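Local coordinates for protein arginase (PDB 2EF5) that probably hydrolyses L-arginine to L-ornithine and urea, the urea-forming step of the urea cycle, using two manganese ions per subunit, at residues Ala29-Gln34 against Gly279-Leu284; Gln34-Asp37 against Thr41-Asp44. One frame throughout, in Å; residues are numbered along the deposited sequence.

Both contacts involve helix 31-37 of the arginase fold, a parallel sheet flanked by helices. Interaction 1 sets the start of this helix against helix 272-284, which comes from the far end of the chain. Interaction 2 sets its last turn against strand 41-47, which follows after three linking residues. Gln34 belongs to both contacts, and their centres lie about 9 Å apart. Leu282 CD2 of the first is 3.7 Å from Leu35 CD2 of the second. Leu32 joins them again, since it packs on Val42 and Asp44. One short helix thus ties one edge strand of the sheet, within this chain, to a C-terminal helix, away from the manganese site.

Interaction 1. Residues Ala29-Gln34 against Gly279-Leu284; sequences ARLLEQ and GLALSL
This is a mostly apolar helix-to-helix contact in the arginase fold, where helices pack on a parallel beta-sheet. It joins the start of helix 31-37 to the last turns of helix 272-284, two elements far apart in sequence. No hydrogen bond crosses between the segments, and 170 Å² of surface is buried. Gln34 and Leu282 carry most of it. Their side chains cross at about a right angle. Leu282 sends both methyls to the base of Gln34: CD1 lies 3.8 Å from Gln34 CB, and CD2 lies at nearly the same distance from that carbon. CD1 also meets the amide end of the glutamine.

The Gln34 chain leaves with CG beside its own backbone N (chi1 -60°) and then runs extended. This carries the amide back toward the start of the helix. There NE2 makes two weak hydrogen bonds, to Ala29 O at 3.0 Å and to Arg30 O at 3.4 Å. They probably help to hold the amide's rotation and give its NH2 group backbone partners. Arg30 is the N-cap residue, and the glutamine folds back over the first turn to reach its carbonyl.

Leu31 makes a second, looser touch. Its CG lies anti to the backbone N (chi1 160°), and this brings CD1 to 4.2 Å from Ala281 CB. Ala281 also packs on Leu258 and Leu260 of strand 255-261, so this side of the contact borders the sheet. Val278, one turn before Leu282, is touched by Ala29, Leu31 and Gln34. With an alanine in place of Leu282, both methyls would be gone, and the contact is likely to lose its main apolar surface and open a gap beside Gln34. The nearest approach in the pair is Gln34 OE1 to Leu282 CD1, at 3.5 Å.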
loop_
_atom_site.group_PDB
_atom_site.type_symbol
_atom_site.label_atom_id
_atom_site.label_comp_id
_atom_site.label_asym_id
_atom_site.label_seq_id
_atom_site.Cartn_x
_atom_site.Cartn_y
_atom_site.Cartn_z
ATOM N N ALA A 29 14.203 4.569 -47.556
ATOM C CA ALA A 29 13.937 5.782 -46.785
ATOM C C ALA A 29 15.223 6.635 -46.717
ATOM O O ALA A 29 15.314 7.592 -45.948
ATOM C CB ALA A 29 13.463 5.424 -45.388
ATOM N N ARG A 30 16.211 6.261 -47.528
ATOM C CA ARG A 30 17.490 6.969 -47.620
ATOM C C ARG A 30 18.285 7.057 -46.316
ATOM O O ARG A 30 18.875 8.086 -46.003
ATOM C CB ARG A 30 17.259 8.376 -48.188
ATOM C CG ARG A 30 16.485 8.368 -49.502
ATOM C CD ARG A 30 16.294 9.764 -50.066
ATOM N NE ARG A 30 17.567 10.374 -50.443
ATOM C CZ ARG A 30 18.158 11.362 -49.776
ATOM N NH1 ARG A 30 17.591 11.868 -48.685
ATOM N NH2 ARG A 30 19.326 11.836 -50.196
ATOM N N LEU A 31 18.301 5.971 -45.559
ATOM C CA LEU A 31 19.043 5.936 -44.307
ATOM C C LEU A 31 20.506 6.277 -44.572
ATOM O O LEU A 31 21.128 7.069 -43.872
ATOM C CB LEU A 31 18.966 4.532 -43.695
ATOM C CG LEU A 31 20.041 4.186 -42.655
ATOM C CD1 LEU A 31 19.847 5.044 -41.412
ATOM C CD2 LEU A 31 19.966 2.699 -42.314
ATOM N N LEU A 32 21.037 5.659 -45.612
ATOM C CA LEU A 32 22.422 5.819 -46.001
ATOM C C LEU A 32 22.799 7.229 -46.457
ATOM O O LEU A 32 23.773 7.803 -45.978
ATOM C CB LEU A 32 22.714 4.804 -47.091
ATOM C CG LEU A 32 24.103 4.194 -47.053
ATOM C CD1 LEU A 32 24.025 2.754 -47.540
ATOM C CD2 LEU A 32 25.052 5.038 -47.896
ATOM N N GLU A 33 22.033 7.781 -47.385
ATOM C CA GLU A 33 22.304 9.122 -47.879
ATOM C C GLU A 33 22.252 10.134 -46.730
ATOM O O GLU A 33 23.091 11.032 -46.642
ATOM C CB GLU A 33 21.283 9.511 -48.952
ATOM C CG GLU A 33 21.294 8.652 -50.218
ATOM C CD GLU A 33 20.948 7.180 -49.974
ATOM O OE1 GLU A 33 20.302 6.858 -48.955
ATOM O OE2 GLU A 33 21.313 6.342 -50.827
ATOM N N GLN A 34 21.274 9.984 -45.838
ATOM C CA GLN A 34 21.138 10.914 -44.724
ATOM C C GLN A 34 22.244 10.758 -43.689
ATOM O O GLN A 34 22.616 11.727 -43.029
ATOM C CB GLN A 34 19.755 10.779 -44.076
ATOM C CG GLN A 34 18.610 11.074 -45.048
ATOM C CD GLN A 34 17.255 11.103 -44.370
ATOM O OE1 GLN A 34 16.932 12.040 -43.649
ATOM N NE2 GLN A 34 16.457 10.069 -44.598
ATOM N N GLY A 279 14.779 8.421 -39.259
ATOM C CA GLY A 279 14.947 9.680 -38.561
ATOM C C GLY A 279 15.450 9.453 -37.150
ATOM O O GLY A 279 16.291 10.208 -36.655
ATOM N N LEU A 280 14.939 8.413 -36.495
ATOM C CA LEU A 280 15.358 8.109 -35.134
ATOM C C LEU A 280 16.818 7.678 -35.117
ATOM O O LEU A 280 17.547 8.025 -34.195
ATOM C CB LEU A 280 14.460 7.030 -34.516
ATOM C CG LEU A 280 13.037 7.521 -34.229
ATOM C CD1 LEU A 280 12.136 6.357 -33.818
ATOM C CD2 LEU A 280 13.083 8.570 -33.126
ATOM N N ALA A 281 17.254 6.942 -36.131
ATOM C CA ALA A 281 18.658 6.527 -36.191
ATOM C C ALA A 281 19.546 7.768 -36.286
ATOM O O ALA A 281 20.592 7.845 -35.641
ATOM C CB ALA A 281 18.905 5.624 -37.395
ATOM N N LEU A 282 19.127 8.745 -37.089
ATOM C CA LEU A 282 19.907 9.968 -37.252
ATOM C C LEU A 282 20.060 10.685 -35.909
ATOM O O LEU A 282 21.155 11.139 -35.557
ATOM C CB LEU A 282 19.245 10.883 -38.286
ATOM C CG LEU A 282 19.061 10.295 -39.694
ATOM C CD1 LEU A 282 18.355 11.330 -40.575
ATOM C CD2 LEU A 282 20.416 9.896 -40.295
ATOM N N SER A 283 18.973 10.775 -35.148
ATOM C CA SER A 283 19.047 11.426 -33.847
ATOM C C SER A 283 19.965 10.645 -32.914
ATOM O O SER A 283 20.730 11.232 -32.146
ATOM C CB SER A 283 17.665 11.534 -33.208
ATOM O OG SER A 283 16.824 12.394 -33.947
ATOM N N LEU A 284 19.887 9.321 -32.970
ATOM C CA LEU A 284 20.731 8.503 -32.112
ATOM C C LEU A 284 22.200 8.702 -32.457
ATOM O O LEU A 284 23.070 8.602 -31.590
ATOM C CB LEU A 284 20.364 7.024 -32.246
ATOM C CG LEU A 284 21.114 6.085 -31.298
ATOM C CD1 LEU A 284 20.738 6.398 -29.862
ATOM C CD2 LEU A 284 20.770 4.639 -31.623
#

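Interaction 2. Residues Gln34-Asp37 against Thr41-Asp44; sequences QLED and TVED
Val42 packs against Leu35 and Glu36 where helix 31-37 turns back onto strand 41-47. This is the second half of a beta-alpha-beta crossover of the arginase fold, from strand 2-8 through helices 22-28 and 31-37 to strand 41-47. The last strand is the outermost on its side of the parallel sheet within the chain, and pairs with strand 2-8.

One methyl of Val42 does most of the touching. Its CG1 is anti to the backbone N (chi1 -170°), which leaves CG2 beside that N and facing the helix. CG2 lies 3.7 Å from Leu35 CB, at the base of the leucine rather than its tip. The same methyl is 3.8 Å from Glu36 CG, and so sits against two successive helix residues. Leu35 also touches Val3 of strand 2-8, and its CD2 packs on Leu282 of helix 272-284.

Glu36 approaches Val42 obliquely. With CG beside the backbone N (chi1 -62°) and an extended chain beyond, its CG crosses the valine and the carboxylate continues past it to a water. This water donates a hydrogen bond to Glu36 OE2 and accepts one from the backbone of the strand. It thereby gives the Val42 N-H a partner on the strand edge turned away from strand 2-8. The two bonds are 2.8 Å from the water to Glu36 OE2 and 2.7 Å from Val42 N to the water.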
loop_
_atom_site.group_PDB
_atom_site.type_symbol
_atom_site.label_atom_id
_atom_site.label_comp_id
_atom_site.label_asym_id
_atom_site.label_seq_id
_atom_site.Cartn_x
_atom_site.Cartn_y
_atom_site.Cartn_z
ATOM N N GLN A 34 21.274 9.984 -45.838
ATOM C CA GLN A 34 21.138 10.914 -44.724
ATOM C C GLN A 34 22.244 10.758 -43.689
ATOM O O GLN A 34 22.616 11.727 -43.029
ATOM C CB GLN A 34 19.755 10.779 -44.076
ATOM C CG GLN A 34 18.610 11.074 -45.048
ATOM C CD GLN A 34 17.255 11.103 -44.370
ATOM O OE1 GLN A 34 16.932 12.040 -43.649
ATOM N NE2 GLN A 34 16.457 10.069 -44.598
ATOM N N LEU A 35 22.772 9.549 -43.536
ATOM C CA LEU A 35 23.864 9.344 -42.594
ATOM C C LEU A 35 25.098 10.081 -43.119
ATOM O O LEU A 35 25.874 10.648 -42.342
ATOM C CB LEU A 35 24.167 7.852 -42.422
ATOM C CG LEU A 35 23.231 7.116 -41.451
ATOM C CD1 LEU A 35 23.531 5.628 -41.470
ATOM C CD2 LEU A 35 23.401 7.670 -40.048
ATOM N N GLU A 36 25.269 10.081 -44.439
ATOM C CA GLU A 36 26.396 10.772 -45.053
ATOM C C GLU A 36 26.222 12.286 -44.899
ATOM O O GLU A 36 27.190 13.000 -44.624
ATOM C CB GLU A 36 26.523 10.406 -46.537
ATOM C CG GLU A 36 26.782 8.919 -46.791
ATOM C CD GLU A 36 26.965 8.593 -48.267
ATOM O OE1 GLU A 36 26.186 9.116 -49.097
ATOM O OE2 GLU A 36 27.873 7.799 -48.594
ATOM N N ASP A 37 24.995 12.782 -45.073
ATOM C CA ASP A 37 24.748 14.219 -44.926
ATOM C C ASP A 37 25.130 14.638 -43.512
ATOM O O ASP A 37 25.495 15.789 -43.259
ATOM C CB ASP A 37 23.269 14.559 -45.149
ATOM C CG ASP A 37 22.802 14.250 -46.546
ATOM O OD1 ASP A 37 23.649 14.180 -47.456
ATOM O OD2 ASP A 37 21.579 14.091 -46.738
ATOM N N THR A 41 30.969 8.401 -42.905
ATOM C CA THR A 41 31.377 7.722 -44.128
ATOM C C THR A 41 30.643 6.400 -43.941
ATOM O O THR A 41 30.844 5.713 -42.942
ATOM C CB THR A 41 32.904 7.507 -44.190
ATOM O OG1 THR A 41 33.324 6.678 -43.102
ATOM C CG2 THR A 41 33.622 8.838 -44.101
ATOM N N VAL A 42 29.781 6.062 -44.889
ATOM C CA VAL A 42 28.954 4.866 -44.782
ATOM C C VAL A 42 29.184 3.767 -45.806
ATOM O O VAL A 42 29.387 4.028 -46.992
ATOM C CB VAL A 42 27.458 5.262 -44.841
ATOM C CG1 VAL A 42 26.574 4.066 -44.486
ATOM C CG2 VAL A 42 27.205 6.433 -43.908
ATOM N N GLU A 43 29.123 2.530 -45.328
ATOM C CA GLU A 43 29.294 1.352 -46.167
ATOM C C GLU A 43 28.124 0.374 -45.991
ATOM O O GLU A 43 27.799 -0.032 -44.876
ATOM C CB GLU A 43 30.611 0.643 -45.822
ATOM C CG GLU A 43 30.642 -0.815 -46.244
ATOM C CD GLU A 43 32.006 -1.458 -46.090
ATOM O OE1 GLU A 43 32.622 -1.317 -45.011
ATOM O OE2 GLU A 43 32.453 -2.114 -47.055
ATOM N N ASP A 44 27.489 0.008 -47.097
ATOM C CA ASP A 44 26.380 -0.932 -47.054
ATOM C C ASP A 44 26.971 -2.312 -47.298
ATOM O O ASP A 44 27.521 -2.570 -48.364
ATOM C CB ASP A 44 25.362 -0.612 -48.149
ATOM C CG ASP A 44 24.049 -1.349 -47.955
ATOM O OD1 ASP A 44 24.078 -2.501 -47.472
ATOM O OD2 ASP A 44 22.990 -0.781 -48.300
HETATM O O HOH W 1 30.232 7.284 -47.197
#